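Side-chain contacts in DNA methyltransferase (Nicotiana tabacum, PDB 4ONQ), which probably methylates cytosine C5 in DNA, its catalytic domain here holding the methyl-donor analogue sinefungin: residues 261-264 and 265-268; 297-300 and 301-305. The protein carries 5 engineered substitutions. One frame throughout, in Å; residues are numbered along the deposited sequence.

Interaction 1. Residues 261-264 and 265-268. With SFG (sinefungin), chain C.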
loop_
_atom_site.group_PDB
_atom_site.type_symbol
_atom_site.label_atom_id
_atom_site.label_comp_id
_atom_site.label_asym_id
_atom_site.label_seq_id
_atom_site.Cartn_x
_atom_site.Cartn_y
_atom_site.Cartn_z
ATOM N N GLU A 261 15.288 4.458 -2.962
ATOM C CA GLU A 261 15.024 3.128 -2.445
ATOM C C GLU A 261 16.319 2.423 -2.068
ATOM O O GLU A 261 17.199 2.237 -2.906
ATOM C CB GLU A 261 14.255 2.318 -3.490
ATOM C CG GLU A 261 14.060 0.872 -3.122
ATOM C CD GLU A 261 13.543 0.712 -1.711
ATOM O OE1 GLU A 261 12.624 1.465 -1.315
ATOM O OE2 GLU A 261 14.054 -0.163 -0.981
ATOM N N LYS A 262 16.420 2.025 -0.804
ATOM C CA LYS A 262 17.640 1.440 -0.257
ATOM C C LYS A 262 17.936 0.033 -0.790
ATOM O O LYS A 262 19.097 -0.339 -0.971
ATOM C CB LYS A 262 17.556 1.414 1.274
ATOM C CG LYS A 262 18.888 1.246 1.983
ATOM C CD LYS A 262 18.717 1.317 3.493
ATOM C CE LYS A 262 17.742 0.259 3.994
ATOM N NZ LYS A 262 17.632 0.267 5.484
ATOM N N SER A 263 16.886 -0.744 -1.039
ATOM C CA SER A 263 17.036 -2.141 -1.438
ATOM C C SER A 263 17.261 -2.294 -2.942
ATOM O O SER A 263 16.470 -1.799 -3.746
ATOM C CB SER A 263 15.811 -2.947 -0.996
ATOM O OG SER A 263 15.841 -4.269 -1.507
ATOM N N GLU A 264 18.339 -2.983 -3.313
ATOM C CA GLU A 264 18.667 -3.216 -4.717
ATOM C C GLU A 264 17.649 -4.138 -5.377
ATOM O O GLU A 264 17.313 -3.996 -6.548
ATOM C CB GLU A 264 20.064 -3.819 -4.852
ATOM C CG GLU A 264 20.490 -4.034 -6.298
ATOM C CD GLU A 264 21.828 -4.737 -6.423
ATOM O OE1 GLU A 264 22.594 -4.753 -5.437
ATOM O OE2 GLU A 264 22.107 -5.280 -7.511
ATOM N N VAL A 265 17.166 -5.096 -4.605
ATOM C CA VAL A 265 16.131 -6.011 -5.054
ATOM C C VAL A 265 14.847 -5.245 -5.448
ATOM O O VAL A 265 14.260 -5.480 -6.526
ATOM C CB VAL A 265 15.918 -7.087 -3.953
ATOM C CG1 VAL A 265 14.465 -7.252 -3.591
ATOM C CG2 VAL A 265 16.585 -8.407 -4.353
ATOM N N ASN A 266 14.446 -4.293 -4.605
ATOM C CA ASN A 266 13.304 -3.426 -4.906
ATOM C C ASN A 266 13.530 -2.551 -6.145
ATOM O O ASN A 266 12.666 -2.472 -7.033
ATOM C CB ASN A 266 12.948 -2.556 -3.698
ATOM C CG ASN A 266 12.390 -3.363 -2.534
ATOM O OD1 ASN A 266 11.998 -4.520 -2.689
ATOM N ND2 ASN A 266 12.345 -2.745 -1.358
ATOM N N ARG A 267 14.691 -1.902 -6.197
ATOM C CA ARG A 267 15.078 -1.078 -7.342
ATOM C C ARG A 267 15.006 -1.853 -8.654
ATOM O O ARG A 267 14.439 -1.380 -9.640
ATOM C CB ARG A 267 16.486 -0.499 -7.158
ATOM C CG ARG A 267 16.576 0.611 -6.119
ATOM C CD ARG A 267 17.884 1.389 -6.236
ATOM N NE ARG A 267 19.061 0.522 -6.173
ATOM C CZ ARG A 267 19.707 0.214 -5.053
ATOM N NH1 ARG A 267 20.767 -0.581 -5.097
ATOM N NH2 ARG A 267 19.297 0.699 -3.889
ATOM N N ASP A 268 15.576 -3.052 -8.655
ATOM C CA ASP A 268 15.542 -3.918 -9.826
ATOM C C ASP A 268 14.118 -4.328 -10.214
ATOM O O ASP A 268 13.792 -4.428 -11.405
ATOM C CB ASP A 268 16.407 -5.155 -9.595
ATOM C CG ASP A 268 17.878 -4.821 -9.510
ATOM O OD1 ASP A 268 18.277 -3.787 -10.089
ATOM O OD2 ASP A 268 18.632 -5.586 -8.867
HETATM N N SFG C . 6.218 2.232 -0.663
HETATM C CA SFG C . 6.794 0.882 -0.803
HETATM C C SFG C . 5.846 0.091 -1.701
HETATM O O SFG C . 4.752 0.614 -1.995
HETATM O OXT SFG C . 6.278 -0.999 -2.134
HETATM C CB SFG C . 6.961 0.279 0.603
HETATM C CG SFG C . 8.041 1.152 1.240
HETATM C CD SFG C . 8.503 0.933 2.696
HETATM N NE SFG C . 7.436 1.147 3.677
HETATM C "C5'" SFG C . 9.655 1.951 2.774
HETATM C "C4'" SFG C . 10.581 1.286 1.723
HETATM O "O4'" SFG C . 11.621 1.899 2.617
HETATM C "C3'" SFG C . 11.417 0.013 1.686
HETATM O "O3'" SFG C . 12.059 -0.141 0.431
HETATM C "C2'" SFG C . 12.378 0.202 2.794
HETATM O "O2'" SFG C . 13.396 -0.801 2.715
HETATM C "C1'" SFG C . 12.897 1.490 2.105
HETATM N N9 SFG C . 13.983 2.091 2.916
HETATM C C8 SFG C . 14.451 1.769 4.110
HETATM N N7 SFG C . 15.407 2.637 4.432
HETATM C C5 SFG C . 15.522 3.524 3.442
HETATM C C6 SFG C . 16.323 4.582 3.272
HETATM N N6 SFG C . 17.187 4.841 4.250
HETATM N N1 SFG C . 16.272 5.353 2.178
HETATM C C2 SFG C . 15.347 5.032 1.185
HETATM N N3 SFG C . 14.523 3.921 1.387
HETATM C C4 SFG C . 14.610 3.206 2.522
#

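Interaction 2. Residues 297-300 and 301-305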
loop_
_atom_site.group_PDB
_atom_site.type_symbol
_atom_site.label_atom_id
_atom_site.label_comp_id
_atom_site.label_asym_id
_atom_site.label_seq_id
_atom_site.Cartn_x
_atom_site.Cartn_y
_atom_site.Cartn_z
ATOM N N LEU A 297 18.438 18.260 -5.260
ATOM C CA LEU A 297 17.056 18.614 -5.576
ATOM C C LEU A 297 16.992 19.763 -6.579
ATOM O O LEU A 297 16.281 19.684 -7.585
ATOM C CB LEU A 297 16.293 18.993 -4.302
ATOM C CG LEU A 297 15.507 17.911 -3.553
ATOM C CD1 LEU A 297 15.569 16.567 -4.263
ATOM C CD2 LEU A 297 15.985 17.786 -2.113
ATOM N N GLU A 298 17.757 20.806 -6.322
ATOM C CA GLU A 298 17.855 21.916 -7.233
ATOM C C GLU A 298 18.219 21.493 -8.626
ATOM O O GLU A 298 17.638 21.943 -9.563
ATOM C CB GLU A 298 18.895 22.919 -6.760
ATOM C CG GLU A 298 18.360 24.116 -6.002
ATOM C CD GLU A 298 19.386 24.716 -5.038
ATOM O OE1 GLU A 298 19.154 24.696 -3.814
ATOM O OE2 GLU A 298 20.430 25.207 -5.497
ATOM N N GLN A 299 19.122 20.556 -8.771
ATOM C CA GLN A 299 19.582 20.271 -10.100
ATOM C C GLN A 299 18.637 19.362 -10.799
ATOM O O GLN A 299 18.506 19.397 -11.986
ATOM C CB GLN A 299 20.991 19.704 -10.116
ATOM C CG GLN A 299 21.095 18.231 -9.981
ATOM C CD GLN A 299 21.095 17.516 -11.296
ATOM O OE1 GLN A 299 21.286 18.129 -12.329
ATOM N NE2 GLN A 299 20.871 16.210 -11.272
ATOM N N LEU A 300 18.008 18.516 -10.031
ATOM C CA LEU A 300 16.951 17.660 -10.553
ATOM C C LEU A 300 15.850 18.519 -11.152
ATOM O O LEU A 300 15.392 18.281 -12.276
ATOM C CB LEU A 300 16.361 16.795 -9.436
ATOM C CG LEU A 300 16.766 15.321 -9.300
ATOM C CD1 LEU A 300 17.607 14.833 -10.473
ATOM C CD2 LEU A 300 17.465 15.065 -7.977
ATOM N N ILE A 301 15.439 19.530 -10.397
ATOM C CA ILE A 301 14.344 20.392 -10.817
ATOM C C ILE A 301 14.704 21.255 -12.027
ATOM O O ILE A 301 13.919 21.374 -12.965
ATOM C CB ILE A 301 13.838 21.247 -9.645
ATOM C CG1 ILE A 301 13.060 20.357 -8.675
ATOM C CG2 ILE A 301 12.972 22.396 -10.147
ATOM C CD1 ILE A 301 12.824 20.966 -7.317
ATOM N N GLU A 302 15.897 21.833 -12.030
ATOM C CA GLU A 302 16.288 22.662 -13.162
ATOM C C GLU A 302 16.517 21.812 -14.414
ATOM O O GLU A 302 16.498 22.327 -15.536
ATOM C CB GLU A 302 17.541 23.469 -12.837
ATOM C CG GLU A 302 18.739 22.594 -12.569
ATOM C CD GLU A 302 19.924 23.359 -12.037
ATOM O OE1 GLU A 302 19.950 24.598 -12.190
ATOM O OE2 GLU A 302 20.830 22.713 -11.466
ATOM N N SER A 303 16.740 20.513 -14.222
ATOM C CA SER A 303 16.927 19.600 -15.350
ATOM C C SER A 303 15.613 19.044 -15.911
ATOM O O SER A 303 15.478 18.886 -17.125
ATOM C CB SER A 303 17.861 18.446 -14.972
ATOM O OG SER A 303 19.171 18.914 -14.696
ATOM N N PHE A 304 14.627 18.839 -15.052
ATOM C CA PHE A 304 13.421 18.132 -15.445
ATOM C C PHE A 304 12.155 18.878 -15.231
ATOM O O PHE A 304 11.117 18.423 -15.622
ATOM C CB PHE A 304 13.295 16.798 -14.715
ATOM C CG PHE A 304 14.445 15.920 -14.913
ATOM C CD1 PHE A 304 15.187 15.500 -13.873
ATOM C CD2 PHE A 304 14.823 15.555 -16.155
ATOM C CE1 PHE A 304 16.273 14.723 -14.080
ATOM C CE2 PHE A 304 15.905 14.772 -16.353
ATOM C CZ PHE A 304 16.626 14.361 -15.317
ATOM N N GLY A 305 12.241 20.027 -14.616
ATOM C CA GLY A 305 11.060 20.758 -14.196
ATOM C C GLY A 305 10.742 20.397 -12.758
ATOM O O GLY A 305 11.352 19.487 -12.195
#

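Interaction 1. Residues 261-264 and 265-268
Glu261 and Asn266 meet with carboxylate and amide planes 62° apart, and the Asn266 amide nitrogen ND2 comes down on Glu261 OE2 from above the carboxylate plane, at 3.1 Å. From the opposite face of that plane the backbone N of Ser263 reaches the same oxygen (Ser263 N to Glu261 OE2, 2.9 Å), and these two donors pin the acid. Its other oxygen, OE1, accepts from Gly239 N and turns to the ribose hydroxyl O3' of sinefungin, whose exact place is less sure. The other end of the Asn266 amide, OD1, is hydrogen-bonded to Ser206 OG, which fixes the amide's rotation. Lys262 runs its aliphatic chain along the adenine, CB lying 3.6 Å from sinefungin C5.

The Arg267 chain turns sharply about its CG-CD bond (chi3 -55°), bringing NH2 to Glu261 O at 2.8 Å with that oxygen practically in the guanidinium plane, while one guanidinium face lies against Glu264 CA. Ser263, at the N-cap, offers OG to Asn266 N in a weak capping bond. Were an alanine here instead of Glu261, Asn266 ND2 and Ser263 N would probably lose the acceptor they share, and Gly239 N its own. An acidic residue just after the second strand of the Rossmann-like methyltransferase core, directed at the cofactor ribose, is a hallmark of class I SAM-dependent methyltransferases.

Interaction 2. Residues 297-300 and 301-305
Ser303 folds its hydroxyl back onto the preceding turn, and OG donates to Gln299 O at 2.8 Å. With OG beside its own backbone N (chi1 -65°), the hydroxyl sits next to the carbonyl that Ser303 N also approaches, though that backbone bond is weak; the oxygen thus gains a side-chain donor where the helix is running out. The Gln299 side chain, bent at chi2, carries OE1 to 3.3 Å from the same OG. Ahead of this the ladder is regular: Ile301 N bonds to Leu297 O, and Glu302 N to Glu298 O at 3.0 Å.

These residues form the C-terminal turns of helix 294-304, which follows the edge strand 282-286 in the Rossmann-like core and leads toward strand 309-312. The helix stops at Gly305, where phi turns positive (94°) and Gly305 N still bonds to Ile301 O at 2.7 Å. Phe304 O accepts from Asn232 ND2.

Apolar contact is carried by Leu300 and Phe304, one turn apart. Leu300 CD1 meets the ring at its edge, in plane, 3.8 Å from Phe304 CE1, while Ser303 CB lies over the centre of one ring face. Both side chains also pack on the sheet, Leu300 against Phe286 and Phe304 against Ile284. Leu297 and Ile301, likewise one turn apart, both rest on Ile351 of helix 337-352.

Among the charged chains, Glu302 lies back along the helix surface, its OE2 3.3 Å from Gln299 CB.

Overall arrangement
Reading from the N terminus, strand 254-260 ends in the loop that interaction 1 closes against the first turn of helix 264-276. That helix leads on to the edge strand 282-286, and helix 294-304 follows, its last turns making interaction 2. The two contacts are in series and neither nest nor cross; their centres stand 23 Å apart and their nearest atoms about 12 Å. Strand 282-286 joins them: Phe286 pairs through its backbone with Glu261, and the strand also touches the helix of interaction 2. Interaction 1 thus ties the sheet's strand end to the sinefungin pocket, whereas the residues of interaction 2 bring the end of helix 294-304 against the sheet's margin and helix 337-352.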